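Local coordinates for protein alpha-/beta-galactoside alpha-2,3-sialyltransferase (Photobacterium phosphoreum, PDB 2ZWI) that probably transfers sialic acid from its CMP-linked donor to galactosides in alpha-2,3 linkage, and binds CMP in the cleft between two domains, at residues Arg119-Ser124 with Leu351-Ile356; Phe109-Ser114 with Asn158-Ser163; Asp201-Phe206 with Ile309-Leu314. All blocks are in the same frame, centred on the assembly; numbering follows the deposited sequence.

Contact 1: residues Arg119-Ser124 with Leu351-Ile356; sequences RLYDFS and LIQVMI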
ATOM      1  N   ARG A 119      -5.869  12.291   0.251  1.00 12.77           N
ATOM      2  CA  ARG A 119      -5.168  13.518   0.580  1.00 12.89           C
ATOM      3  C   ARG A 119      -4.702  14.299  -0.660  1.00 12.67           C
ATOM      4  O   ARG A 119      -4.827  15.533  -0.701  1.00 12.30           O
ATOM      5  CB  ARG A 119      -4.036  13.225   1.564  1.00 13.25           C
ATOM      6  CG  ARG A 119      -4.585  12.847   2.932  1.00 15.01           C
ATOM      7  CD  ARG A 119      -3.526  12.414   3.919  1.00 17.53           C
ATOM      8  NE  ARG A 119      -4.146  11.986   5.180  1.00 18.70           N
ATOM      9  CZ  ARG A 119      -3.668  12.284   6.382  1.00 20.92           C
ATOM     10  NH1 ARG A 119      -2.579  13.032   6.499  1.00 22.60           N
ATOM     11  NH2 ARG A 119      -4.282  11.856   7.469  1.00 21.62           N
ATOM     12  N   LEU A 120      -4.206  13.590  -1.676  1.00 12.50           N
ATOM     13  CA  LEU A 120      -3.835  14.224  -2.953  1.00 12.58           C
ATOM     14  C   LEU A 120      -5.025  14.894  -3.658  1.00 12.73           C
ATOM     15  O   LEU A 120      -4.904  16.009  -4.184  1.00 12.88           O
ATOM     16  CB  LEU A 120      -3.159  13.218  -3.885  1.00 12.78           C
ATOM     17  CG  LEU A 120      -1.741  12.799  -3.474  1.00 12.52           C
ATOM     18  CD1 LEU A 120      -1.249  11.612  -4.297  1.00 13.81           C
ATOM     19  CD2 LEU A 120      -0.811  13.979  -3.619  1.00 12.42           C
ATOM     20  N   TYR A 121      -6.172  14.215  -3.667  1.00 12.69           N
ATOM     21  CA  TYR A 121      -7.376  14.801  -4.238  1.00 12.76           C
ATOM     22  C   TYR A 121      -7.756  16.091  -3.508  1.00 12.44           C
ATOM     23  O   TYR A 121      -7.999  17.120  -4.136  1.00 11.93           O
ATOM     24  CB  TYR A 121      -8.553  13.825  -4.223  1.00 13.32           C
ATOM     25  CG  TYR A 121      -9.774  14.421  -4.882  1.00 13.66           C
ATOM     26  CD1 TYR A 121      -9.924  14.364  -6.266  1.00 14.25           C
ATOM     27  CD2 TYR A 121     -10.749  15.077  -4.137  1.00 14.72           C
ATOM     28  CE1 TYR A 121     -11.014  14.930  -6.894  1.00 15.17           C
ATOM     29  CE2 TYR A 121     -11.877  15.650  -4.767  1.00 14.05           C
ATOM     30  CZ  TYR A 121     -11.989  15.564  -6.146  1.00 14.70           C
ATOM     31  OH  TYR A 121     -13.071  16.114  -6.802  1.00 15.67           O
ATOM     32  N   ASP A 122      -7.789  16.022  -2.182  1.00 12.61           N
ATOM     33  CA  ASP A 122      -8.141  17.168  -1.353  1.00 13.27           C
ATOM     34  C   ASP A 122      -7.188  18.339  -1.606  1.00 12.86           C
ATOM     35  O   ASP A 122      -7.619  19.470  -1.818  1.00 12.79           O
ATOM     36  CB  ASP A 122      -8.167  16.775   0.128  1.00 13.52           C
ATOM     37  CG  ASP A 122      -9.415  15.962   0.512  1.00 16.46           C
ATOM     38  OD1 ASP A 122     -10.455  16.085  -0.161  1.00 18.87           O
ATOM     39  OD2 ASP A 122      -9.354  15.209   1.510  1.00 19.83           O
ATOM     40  N   PHE A 123      -5.894  18.044  -1.618  1.00 12.77           N
ATOM     41  CA  PHE A 123      -4.860  19.033  -1.883  1.00 12.68           C
ATOM     42  C   PHE A 123      -5.034  19.678  -3.261  1.00 13.03           C
ATOM     43  O   PHE A 123      -4.808  20.881  -3.411  1.00 12.93           O
ATOM     44  CB  PHE A 123      -3.482  18.382  -1.743  1.00 12.11           C
ATOM     45  CG  PHE A 123      -2.332  19.337  -1.879  1.00 12.16           C
ATOM     46  CD1 PHE A 123      -1.821  20.000  -0.760  1.00 11.09           C
ATOM     47  CD2 PHE A 123      -1.731  19.549  -3.122  1.00 11.08           C
ATOM     48  CE1 PHE A 123      -0.742  20.890  -0.890  1.00 10.73           C
ATOM     49  CE2 PHE A 123      -0.657  20.424  -3.255  1.00 11.28           C
ATOM     50  CZ  PHE A 123      -0.166  21.102  -2.138  1.00 10.31           C
ATOM     51  N   SER A 124      -5.434  18.879  -4.255  1.00 13.24           N
ATOM     52  CA  SER A 124      -5.655  19.362  -5.624  1.00 13.66           C
ATOM     53  C   SER A 124      -6.837  20.326  -5.738  1.00 14.57           C
ATOM     54  O   SER A 124      -6.925  21.066  -6.713  1.00 14.82           O
ATOM     55  CB  SER A 124      -5.860  18.198  -6.607  1.00 13.01           C
ATOM     56  OG  SER A 124      -7.196  17.739  -6.592  1.00 12.20           O
ATOM     57  N   LEU A 351     -12.544  10.052  -2.148  1.00 13.99           N
ATOM     58  CA  LEU A 351     -12.185   8.683  -2.474  1.00 14.09           C
ATOM     59  C   LEU A 351     -12.820   8.262  -3.799  1.00 13.71           C
ATOM     60  O   LEU A 351     -12.142   7.703  -4.664  1.00 13.73           O
ATOM     61  CB  LEU A 351     -12.539   7.721  -1.326  1.00 13.72           C
ATOM     62  CG  LEU A 351     -12.173   6.244  -1.538  1.00 13.53           C
ATOM     63  CD1 LEU A 351     -10.640   5.986  -1.499  1.00 13.05           C
ATOM     64  CD2 LEU A 351     -12.907   5.356  -0.546  1.00 14.00           C
ATOM     65  N   ILE A 352     -14.106   8.563  -3.973  1.00 13.82           N
ATOM     66  CA  ILE A 352     -14.805   8.226  -5.217  1.00 12.87           C
ATOM     67  C   ILE A 352     -14.178   8.970  -6.396  1.00 12.97           C
ATOM     68  O   ILE A 352     -13.861   8.360  -7.419  1.00 12.47           O
ATOM     69  CB  ILE A 352     -16.323   8.544  -5.136  1.00 13.14           C
ATOM     70  CG1 ILE A 352     -17.015   7.596  -4.145  1.00 13.24           C
ATOM     71  CG2 ILE A 352     -16.961   8.505  -6.527  1.00 12.32           C
ATOM     72  CD1 ILE A 352     -18.502   7.835  -3.935  1.00 13.49           C
ATOM     73  N   GLN A 353     -13.996  10.281  -6.245  1.00 12.17           N
ATOM     74  CA  GLN A 353     -13.461  11.093  -7.334  1.00 12.09           C
ATOM     75  C   GLN A 353     -12.032  10.729  -7.763  1.00 11.57           C
ATOM     76  O   GLN A 353     -11.746  10.716  -8.958  1.00 11.18           O
ATOM     77  CB  GLN A 353     -13.601  12.598  -7.061  1.00 11.72           C
ATOM     78  CG  GLN A 353     -15.049  13.105  -6.979  1.00 12.63           C
ATOM     79  CD  GLN A 353     -15.880  12.777  -8.210  1.00 14.51           C
ATOM     80  OE1 GLN A 353     -16.981  12.246  -8.093  1.00 16.41           O
ATOM     81  NE2 GLN A 353     -15.348  13.069  -9.393  1.00 13.32           N
ATOM     82  N   VAL A 354     -11.141  10.443  -6.816  1.00 11.53           N
ATOM     83  CA  VAL A 354      -9.765  10.040  -7.169  0.50 11.73           C
ATOM     84  C   VAL A 354      -9.773   8.709  -7.907  1.00 11.53           C
ATOM     85  O   VAL A 354      -8.970   8.485  -8.820  1.00 11.70           O
ATOM     86  CB  VAL A 354      -8.808   9.878  -5.954  0.50 11.70           C
ATOM     87  CG1 VAL A 354      -7.348   9.951  -6.419  0.50 12.09           C
ATOM     88  CG2 VAL A 354      -9.039  10.922  -4.928  0.50 12.84           C
ATOM     89  N   MET A 355     -10.682   7.818  -7.515  1.00 11.54           N
ATOM     90  CA  MET A 355     -10.780   6.497  -8.150  1.00 12.18           C
ATOM     91  C   MET A 355     -11.337   6.613  -9.570  1.00 11.96           C
ATOM     92  O   MET A 355     -10.893   5.902 -10.479  1.00 11.63           O
ATOM     93  CB  MET A 355     -11.573   5.520  -7.279  1.00 12.09           C
ATOM     94  CG  MET A 355     -10.812   5.146  -5.987  1.00 12.55           C
ATOM     95  SD  MET A 355     -11.677   4.074  -4.816  1.00 14.00           S
ATOM     96  CE  MET A 355     -11.328   2.466  -5.518  1.00 14.10           C
ATOM     97  N   ILE A 356     -12.278   7.534  -9.775  1.00 12.33           N
ATOM     98  CA  ILE A 356     -12.748   7.823 -11.139  1.00 12.49           C
ATOM     99  C   ILE A 356     -11.628   8.421 -11.999  1.00 12.76           C
ATOM    100  O   ILE A 356     -11.376   7.945 -13.115  1.00 12.47           O
ATOM    101  CB  ILE A 356     -14.016   8.714 -11.140  1.00 12.10           C
ATOM    102  CG1 ILE A 356     -15.231   7.895 -10.689  1.00 12.17           C
ATOM    103  CG2 ILE A 356     -14.257   9.335 -12.519  1.00 11.91           C
ATOM    104  CD1 ILE A 356     -16.437   8.761 -10.249  1.00 12.95           C
TER
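Tyr121 of helix 114-125 packs its ring and CB against Gln353 and Val354 of helix 350-357 and contributes about half of the 176 Å² buried here. The helices come close, with the CA atoms of Tyr121 and Val354 6.1 Å apart. Because CG of Tyr121 stands anti to its own backbone N (chi1 -177°), the ring is carried across the gap, and its outer half runs beside the start of the Gln353 side chain, the two pointing the same way. Gln353 CB packs 3.5 Å from Tyr121 CE1, and Gln353 CG lies 3.6 Å from the phenolic OH of Tyr121. A bend at chi2 (-55°) then turns the glutamine away, so it is the methylenes that meet the ring. Val354 slides past Tyr121 in the reverse direction and presents CG2 to the root of the ring; Val354 was modelled in two conformers, and the exact spacing of CG2 is doubtful. Valine, compact and apolar, suits a buried helix face that has to lie close to a neighbouring helix. On the tyrosine side, Ser124 OG donates to Tyr121 O at 2.7 Å, a bond within the helix, while Arg125 makes a cation-pi contact with the ring and Leu182 packs against it as well. The first helix follows strand 104-110 of one parallel sheet and the second follows strand 334-340 of the other, making this a bridge between the two halves of a GT-B fold. Between these segments the bridge depends on nonpolar surface and shape, so small shifts of one helix on the other would break no directional bond at this point.

Contact 2: residues Phe109-Ser114 with Asn158-Ser163; sequences FYDDGS and NIYGFS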
ATOM      1  N   PHE A 109      10.153   5.998   0.203  1.00  9.29           N
ATOM      2  CA  PHE A 109       8.803   5.999   0.770  1.00  9.63           C
ATOM      3  C   PHE A 109       7.827   5.199  -0.114  1.00 10.14           C
ATOM      4  O   PHE A 109       7.758   5.409  -1.324  1.00 10.85           O
ATOM      5  CB  PHE A 109       8.266   7.426   0.928  1.00  9.19           C
ATOM      6  CG  PHE A 109       8.912   8.222   2.033  1.00  9.12           C
ATOM      7  CD1 PHE A 109       8.479   8.088   3.357  1.00 10.25           C
ATOM      8  CD2 PHE A 109       9.931   9.130   1.750  1.00  9.40           C
ATOM      9  CE1 PHE A 109       9.074   8.833   4.395  1.00 10.14           C
ATOM     10  CE2 PHE A 109      10.522   9.892   2.773  1.00 10.05           C
ATOM     11  CZ  PHE A 109      10.090   9.736   4.101  1.00  9.40           C
ATOM     12  N   TYR A 110       7.088   4.284   0.494  1.00 10.01           N
ATOM     13  CA  TYR A 110       6.075   3.490  -0.189  1.00 10.74           C
ATOM     14  C   TYR A 110       4.689   3.897   0.290  1.00 11.07           C
ATOM     15  O   TYR A 110       4.448   3.921   1.498  1.00 10.85           O
ATOM     16  CB  TYR A 110       6.299   2.006   0.124  1.00 10.54           C
ATOM     17  CG  TYR A 110       7.587   1.459  -0.442  1.00 10.97           C
ATOM     18  CD1 TYR A 110       8.805   1.645   0.222  1.00 10.20           C
ATOM     19  CD2 TYR A 110       7.586   0.763  -1.641  1.00 10.64           C
ATOM     20  CE1 TYR A 110       9.993   1.146  -0.308  1.00 10.54           C
ATOM     21  CE2 TYR A 110       8.774   0.257  -2.183  1.00 11.28           C
ATOM     22  CZ  TYR A 110       9.955   0.458  -1.515  1.00 10.96           C
ATOM     23  OH  TYR A 110      11.090  -0.046  -2.058  1.00 13.51           O
ATOM     24  N   ASP A 111       3.786   4.227  -0.641  1.00 11.93           N
ATOM     25  CA  ASP A 111       2.407   4.601  -0.285  1.00 12.63           C
ATOM     26  C   ASP A 111       1.771   3.565   0.636  1.00 12.95           C
ATOM     27  O   ASP A 111       2.004   2.380   0.466  1.00 12.47           O
ATOM     28  CB  ASP A 111       1.526   4.715  -1.540  1.00 13.26           C
ATOM     29  CG  ASP A 111       1.832   5.946  -2.378  1.00 13.86           C
ATOM     30  OD1 ASP A 111       2.521   6.874  -1.891  1.00 13.04           O
ATOM     31  OD2 ASP A 111       1.365   5.968  -3.542  1.00 14.12           O
ATOM     32  N   ASP A 112       0.943   4.031   1.574  1.00 13.35           N
ATOM     33  CA  ASP A 112       0.217   3.180   2.535  1.00 13.68           C
ATOM     34  C   ASP A 112      -1.010   2.511   1.894  1.00 13.77           C
ATOM     35  O   ASP A 112      -1.335   1.362   2.200  1.00 13.29           O
ATOM     36  CB  ASP A 112      -0.188   4.057   3.736  1.00 13.94           C
ATOM     37  CG  ASP A 112      -1.019   3.331   4.778  1.00 15.13           C
ATOM     38  OD1 ASP A 112      -0.442   2.887   5.790  1.00 15.21           O
ATOM     39  OD2 ASP A 112      -2.257   3.244   4.612  1.00 18.53           O
ATOM     40  N   GLY A 113      -1.689   3.243   1.011  1.00 13.27           N
ATOM     41  CA  GLY A 113      -2.948   2.801   0.422  1.00 12.89           C
ATOM     42  C   GLY A 113      -3.748   3.986  -0.087  1.00 12.97           C
ATOM     43  O   GLY A 113      -3.183   4.947  -0.617  1.00 13.13           O
ATOM     44  N   SER A 114      -5.061   3.931   0.110  1.00 12.43           N
ATOM     45  CA  SER A 114      -5.971   4.958  -0.386  1.00 12.21           C
ATOM     46  C   SER A 114      -5.825   6.339   0.277  1.00 11.93           C
ATOM     47  O   SER A 114      -6.176   7.360  -0.331  1.00 11.67           O
ATOM     48  CB  SER A 114      -7.421   4.472  -0.234  1.00 12.25           C
ATOM     49  OG  SER A 114      -7.798   4.465   1.127  1.00 13.14           O
ATOM     50  N   ASN A 158       4.134  17.777   3.270  1.00 11.45           N
ATOM     51  CA  ASN A 158       5.197  17.278   4.152  1.00 11.34           C
ATOM     52  C   ASN A 158       5.654  15.879   3.802  1.00 10.91           C
ATOM     53  O   ASN A 158       6.847  15.648   3.590  1.00 11.18           O
ATOM     54  CB  ASN A 158       4.753  17.326   5.624  1.00 11.49           C
ATOM     55  CG  ASN A 158       4.735  18.742   6.181  1.00 12.62           C
ATOM     56  OD1 ASN A 158       5.184  19.677   5.531  1.00 12.58           O
ATOM     57  ND2 ASN A 158       4.222  18.896   7.397  1.00 13.50           N
ATOM     58  N   ILE A 159       4.704  14.948   3.738  1.00  9.96           N
ATOM     59  CA  ILE A 159       5.032  13.546   3.446  1.00  9.64           C
ATOM     60  C   ILE A 159       5.634  13.372   2.048  1.00  9.27           C
ATOM     61  O   ILE A 159       6.517  12.546   1.872  1.00  8.60           O
ATOM     62  CB  ILE A 159       3.849  12.579   3.726  1.00  9.40           C
ATOM     63  CG1 ILE A 159       2.700  12.772   2.724  1.00  9.62           C
ATOM     64  CG2 ILE A 159       3.357  12.760   5.163  1.00 10.06           C
ATOM     65  CD1 ILE A 159       1.521  11.826   2.939  1.00  8.94           C
ATOM     66  N   TYR A 160       5.193  14.179   1.079  1.00  9.40           N
ATOM     67  CA  TYR A 160       5.820  14.168  -0.248  1.00 10.11           C
ATOM     68  C   TYR A 160       6.934  15.217  -0.433  1.00 10.32           C
ATOM     69  O   TYR A 160       7.342  15.512  -1.570  1.00 10.33           O
ATOM     70  CB  TYR A 160       4.764  14.260  -1.367  1.00 10.15           C
ATOM     71  CG  TYR A 160       3.945  12.995  -1.556  1.00 10.31           C
ATOM     72  CD1 TYR A 160       4.526  11.837  -2.079  1.00 11.13           C
ATOM     73  CD2 TYR A 160       2.590  12.958  -1.226  1.00  9.57           C
ATOM     74  CE1 TYR A 160       3.780  10.662  -2.256  1.00 10.99           C
ATOM     75  CE2 TYR A 160       1.829  11.798  -1.416  1.00 10.19           C
ATOM     76  CZ  TYR A 160       2.435  10.650  -1.930  1.00 10.89           C
ATOM     77  OH  TYR A 160       1.699   9.495  -2.112  1.00 11.48           O
ATOM     78  N   GLY A 161       7.449  15.761   0.673  1.00 10.60           N
ATOM     79  CA  GLY A 161       8.372  16.891   0.591  1.00 10.35           C
ATOM     80  C   GLY A 161       9.812  16.627   1.003  1.00 10.83           C
ATOM     81  O   GLY A 161      10.600  17.573   1.113  1.00 10.72           O
ATOM     82  N   PHE A 162      10.163  15.357   1.209  1.00 10.50           N
ATOM     83  CA  PHE A 162      11.489  14.986   1.738  1.00 10.91           C
ATOM     84  C   PHE A 162      12.630  15.085   0.723  1.00 11.20           C
ATOM     85  O   PHE A 162      13.793  15.222   1.125  1.00 10.98           O
ATOM     86  CB  PHE A 162      11.474  13.565   2.326  1.00 10.16           C
ATOM     87  CG  PHE A 162      10.848  13.462   3.691  1.00 10.75           C
ATOM     88  CD1 PHE A 162      11.641  13.269   4.818  1.00 10.85           C
ATOM     89  CD2 PHE A 162       9.457  13.532   3.845  1.00 11.25           C
ATOM     90  CE1 PHE A 162      11.071  13.166   6.090  1.00 11.43           C
ATOM     91  CE2 PHE A 162       8.871  13.425   5.109  1.00 12.35           C
ATOM     92  CZ  PHE A 162       9.674  13.242   6.235  1.00 11.31           C
ATOM     93  N   SER A 163      12.325  14.995  -0.579  1.00 11.66           N
ATOM     94  CA  SER A 163      13.389  15.111  -1.601  1.00 12.16           C
ATOM     95  C   SER A 163      14.070  16.499  -1.603  1.00 13.03           C
ATOM     96  O   SER A 163      15.145  16.676  -2.194  1.00 13.10           O
ATOM     97  CB  SER A 163      12.885  14.724  -2.995  1.00 12.16           C
ATOM     98  OG  SER A 163      12.131  15.772  -3.591  1.00 11.71           O
TER
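Phe109 and Phe162, and likewise Asp111 and Tyr160, all hold CG beside the backbone N and anti to the carbonyl carbon (chi1 -72° in Phe109). In Phe109 this sends the ring from the end of strand 104-110 toward Phe162. In Tyr160, whose CB starts off away from segment 109-114, the long ring brings the hydroxyl back to Asp111.

The two phenylalanines meet obliquely, with planes at 49° and centroids 4.8 Å apart. Phe109 leads with its CE2 and CZ atoms: CZ sits over the centre of the Phe162 face, 3.7 Å above its plane, and CE2 is 3.7 Å from Phe162 CG. Flat, wholly apolar rings suit this buried place, where Ala86 of helix 86-98 touches both.

The polar half is a single direct bond. Tyr160 OH donates to Asp111 OD1 at 2.8 Å, reaching the oxygen from above the carboxylate, 40° out of its plane, with the ring and carboxylate planes perpendicular. The other oxygen, OD2, is bonded to Tyr117 OH and to the backbone N of Leu173, so both oxygens of this buried acid have partners and its rotation is fixed. A tyrosine fits here because it can reach from the end of helix 156-159 to the loop just beyond strand 104-110 while its ring packs against Met172 and Leu120.

Phe109 and Asp111 also pair through their backbones with the neighbouring strand 168-172. Such an arrangement belongs to the Rossmann-like half of a GT-B enzyme, where chain leaving the carboxyl ends of parallel strands runs toward the cleft; here Ser114 N reaches the hydroxyl of the CMP-binding Ser324.

Contact 3: residues Asp201-Phe206 with Ile309-Leu314; sequences DYFTTF and IMTDAL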
ATOM      1  N   ASP A 201       5.119  -7.077 -11.302  1.00 14.46           N
ATOM      2  CA  ASP A 201       5.461  -8.154 -12.238  1.00 15.56           C
ATOM      3  C   ASP A 201       6.827  -8.761 -11.928  1.00 15.39           C
ATOM      4  O   ASP A 201       7.468  -9.335 -12.809  1.00 15.51           O
ATOM      5  CB  ASP A 201       5.427  -7.621 -13.676  1.00 15.85           C
ATOM      6  CG  ASP A 201       6.396  -6.465 -13.900  1.00 17.98           C
ATOM      7  OD1 ASP A 201       7.068  -6.018 -12.940  1.00 19.47           O
ATOM      8  OD2 ASP A 201       6.497  -5.996 -15.055  1.00 21.68           O
ATOM      9  N   TYR A 202       7.269  -8.619 -10.682  1.00 15.07           N
ATOM     10  CA  TYR A 202       8.554  -9.168 -10.241  1.00 15.60           C
ATOM     11  C   TYR A 202       8.670 -10.677 -10.457  1.00 16.01           C
ATOM     12  O   TYR A 202       9.746 -11.176 -10.808  1.00 16.07           O
ATOM     13  CB  TYR A 202       8.807  -8.833  -8.762  1.00 15.21           C
ATOM     14  CG  TYR A 202       9.126  -7.376  -8.520  1.00 14.81           C
ATOM     15  CD1 TYR A 202       8.119  -6.465  -8.195  1.00 14.22           C
ATOM     16  CD2 TYR A 202      10.438  -6.905  -8.618  1.00 15.03           C
ATOM     17  CE1 TYR A 202       8.405  -5.123  -7.979  1.00 13.07           C
ATOM     18  CE2 TYR A 202      10.736  -5.564  -8.402  1.00 14.82           C
ATOM     19  CZ  TYR A 202       9.717  -4.680  -8.075  1.00 14.75           C
ATOM     20  OH  TYR A 202      10.010  -3.346  -7.871  1.00 14.46           O
ATOM     21  N   PHE A 203       7.569 -11.400 -10.262  1.00 16.60           N
ATOM     22  CA  PHE A 203       7.593 -12.863 -10.387  1.00 17.57           C
ATOM     23  C   PHE A 203       7.933 -13.354 -11.797  1.00 18.80           C
ATOM     24  O   PHE A 203       8.342 -14.494 -11.974  1.00 19.10           O
ATOM     25  CB  PHE A 203       6.287 -13.489  -9.879  1.00 16.82           C
ATOM     26  CG  PHE A 203       6.336 -13.905  -8.433  1.00 16.35           C
ATOM     27  CD1 PHE A 203       6.821 -13.034  -7.451  1.00 15.30           C
ATOM     28  CD2 PHE A 203       5.872 -15.162  -8.043  1.00 15.59           C
ATOM     29  CE1 PHE A 203       6.873 -13.426  -6.101  1.00 14.31           C
ATOM     30  CE2 PHE A 203       5.907 -15.556  -6.691  1.00 13.99           C
ATOM     31  CZ  PHE A 203       6.407 -14.686  -5.725  1.00 13.74           C
ATOM     32  N   THR A 204       7.763 -12.484 -12.788  1.00 19.90           N
ATOM     33  CA  THR A 204       8.099 -12.791 -14.178  1.00 21.05           C
ATOM     34  C   THR A 204       9.609 -13.045 -14.339  1.00 21.24           C
ATOM     35  O   THR A 204      10.009 -13.865 -15.162  1.00 22.07           O
ATOM     36  CB  THR A 204       7.578 -11.660 -15.118  1.00 21.17           C
ATOM     37  OG1 THR A 204       6.146 -11.638 -15.055  1.00 23.26           O
ATOM     38  CG2 THR A 204       7.996 -11.845 -16.562  1.00 22.13           C
ATOM     39  N   THR A 205      10.434 -12.376 -13.532  1.00 20.92           N
ATOM     40  CA  THR A 205      11.892 -12.513 -13.629  1.00 20.92           C
ATOM     41  C   THR A 205      12.546 -13.263 -12.456  1.00 20.11           C
ATOM     42  O   THR A 205      13.726 -13.617 -12.530  1.00 19.90           O
ATOM     43  CB  THR A 205      12.595 -11.149 -13.830  1.00 21.21           C
ATOM     44  OG1 THR A 205      12.246 -10.257 -12.765  1.00 23.24           O
ATOM     45  CG2 THR A 205      12.193 -10.515 -15.159  1.00 21.94           C
ATOM     46  N   PHE A 206      11.782 -13.499 -11.388  1.00 18.84           N
ATOM     47  CA  PHE A 206      12.267 -14.214 -10.205  1.00 17.98           C
ATOM     48  C   PHE A 206      12.543 -15.684 -10.510  1.00 18.17           C
ATOM     49  O   PHE A 206      11.736 -16.357 -11.167  1.00 17.75           O
ATOM     50  CB  PHE A 206      11.223 -14.150  -9.082  1.00 17.04           C
ATOM     51  CG  PHE A 206      11.301 -12.909  -8.213  1.00 16.30           C
ATOM     52  CD1 PHE A 206      12.146 -11.847  -8.527  1.00 15.14           C
ATOM     53  CD2 PHE A 206      10.499 -12.809  -7.075  1.00 15.17           C
ATOM     54  CE1 PHE A 206      12.204 -10.721  -7.714  1.00 15.09           C
ATOM     55  CE2 PHE A 206      10.535 -11.676  -6.269  1.00 13.95           C
ATOM     56  CZ  PHE A 206      11.394 -10.632  -6.585  1.00 14.28           C
ATOM     57  N   ILE A 309      -1.682 -10.290  -5.719  1.00 12.87           N
ATOM     58  CA  ILE A 309      -1.194  -9.581  -6.893  1.00 12.39           C
ATOM     59  C   ILE A 309       0.247 -10.003  -7.202  1.00 12.20           C
ATOM     60  O   ILE A 309       0.567 -10.357  -8.341  1.00 12.57           O
ATOM     61  CB  ILE A 309      -1.293  -8.039  -6.740  1.00 11.93           C
ATOM     62  CG1 ILE A 309      -2.756  -7.608  -6.561  1.00 11.78           C
ATOM     63  CG2 ILE A 309      -0.688  -7.357  -7.964  1.00 11.85           C
ATOM     64  CD1 ILE A 309      -2.935  -6.205  -5.979  1.00 12.35           C
ATOM     65  N   MET A 310       1.109  -9.949  -6.191  1.00 12.15           N
ATOM     66  CA  MET A 310       2.544 -10.176  -6.399  1.00 13.21           C
ATOM     67  C   MET A 310       2.829 -11.604  -6.881  1.00 13.94           C
ATOM     68  O   MET A 310       3.737 -11.816  -7.699  1.00 13.81           O
ATOM     69  CB  MET A 310       3.350  -9.840  -5.132  1.00 12.66           C
ATOM     70  CG  MET A 310       4.851  -9.665  -5.380  1.00 12.66           C
ATOM     71  SD  MET A 310       5.222  -8.355  -6.562  1.00 14.25           S
ATOM     72  CE  MET A 310       5.247  -6.914  -5.504  1.00 11.82           C
ATOM     73  N   THR A 311       2.025 -12.560  -6.402  1.00 14.42           N
ATOM     74  CA  THR A 311       2.187 -13.973  -6.750  1.00 15.23           C
ATOM     75  C   THR A 311       1.447 -14.374  -8.035  1.00 16.36           C
ATOM     76  O   THR A 311       1.400 -15.555  -8.388  1.00 16.63           O
ATOM     77  CB  THR A 311       1.815 -14.923  -5.562  1.00 15.40           C
ATOM     78  OG1 THR A 311       0.441 -14.757  -5.183  1.00 13.94           O
ATOM     79  CG2 THR A 311       2.704 -14.665  -4.363  1.00 14.68           C
ATOM     80  N   ASP A 312       0.890 -13.376  -8.731  1.00 17.03           N
ATOM     81  CA  ASP A 312       0.104 -13.557  -9.950  1.00 17.71           C
ATOM     82  C   ASP A 312      -1.068 -14.539  -9.757  1.00 17.64           C
ATOM     83  O   ASP A 312      -1.288 -15.428 -10.579  1.00 17.70           O
ATOM     84  CB  ASP A 312       1.020 -13.972 -11.125  1.00 18.93           C
ATOM     85  CG  ASP A 312       0.349 -13.837 -12.483  1.00 21.11           C
ATOM     86  OD1 ASP A 312       0.779 -14.557 -13.406  1.00 24.76           O
ATOM     87  OD2 ASP A 312      -0.602 -13.033 -12.642  1.00 24.85           O
ATOM     88  N   ALA A 313      -1.810 -14.374  -8.664  1.00 16.74           N
ATOM     89  CA  ALA A 313      -2.979 -15.205  -8.399  1.00 16.29           C
ATOM     90  C   ALA A 313      -4.227 -14.335  -8.467  1.00 16.19           C
ATOM     91  O   ALA A 313      -4.934 -14.162  -7.481  1.00 15.74           O
ATOM     92  CB  ALA A 313      -2.855 -15.884  -7.056  1.00 16.33           C
ATOM     93  N   LEU A 314      -4.482 -13.792  -9.653  1.00 16.38           N
ATOM     94  CA  LEU A 314      -5.549 -12.805  -9.850  1.00 16.70           C
ATOM     95  C   LEU A 314      -6.749 -13.439 -10.540  1.00 16.05           C
ATOM     96  O   LEU A 314      -6.566 -14.341 -11.356  1.00 15.72           O
ATOM     97  CB  LEU A 314      -5.032 -11.624 -10.680  1.00 17.14           C
ATOM     98  CG  LEU A 314      -4.548 -10.329 -10.005  1.00 18.82           C
ATOM     99  CD1 LEU A 314      -4.490 -10.386  -8.470  1.00 20.97           C
ATOM    100  CD2 LEU A 314      -3.214  -9.944 -10.599  1.00 22.39           C
TER
HETATM  101  O   HOH W   1       4.892 -10.459  -9.650  1.00 13.15           O
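Phe203 lays one face of its ring on Met310 and Thr311 at the end of helix 305-310, which closes in a Schellman motif: Asp312, with positive phi, turns the chain and Ala313 N bonds back to Leu308 O. Chi1 of Phe203, -93°, lies off the usual staggered values and carries the ring to the helix end; chi2 then turns its face there. Met310 O lies 3.3 Å above the ring plane toward the rim, and Thr311 CA makes a CH-pi contact, 18° off the normal and 4.2 Å from the ring centroid. The methyl of Thr311, CG2, adds packing 3.9 Å from Phe203 CZ, while its OG1 is bonded to Ala307 O, so one residue serves both the ring and its own helix.

Met310 starts with CG anti to the backbone N (chi1 -163°) and then folds at chi2 and chi3, bringing SD 3.8 Å from Tyr202 CD1 in an oblique Met-aromatic contact. An unbranched, flexible thioether can fold in this way to touch both Tyr202 and Thr21 of helix 14-26. Helix 305-310 begins with the CMP-binding Phe305 and Glu306. One water joins the backbones: it accepts from Phe203 N at 2.9 Å and donates to Met310 O at 2.6 Å.

In the fold
Contacts 1 and 3 join the two halves of the GT-B fold, with centres about 28 Å apart, while contact 2 lies within the half built on strand 104-110. Contacts 1 and 2 touch: Leu351 CD1 lies 3.8 Å from Ser114 CB, and Leu120 CD2 lies 4.1 Å from Tyr160 CE2; strand 104-110 also leads along the chain into helix 114-125. Contact 3 is nested in sequence inside contact 1, and its nearest atoms are about 7 Å from contact 2. Bound CMP is about 10, 11 and 13 Å from the side chains of Asp111, Met310 and Val354 respectively.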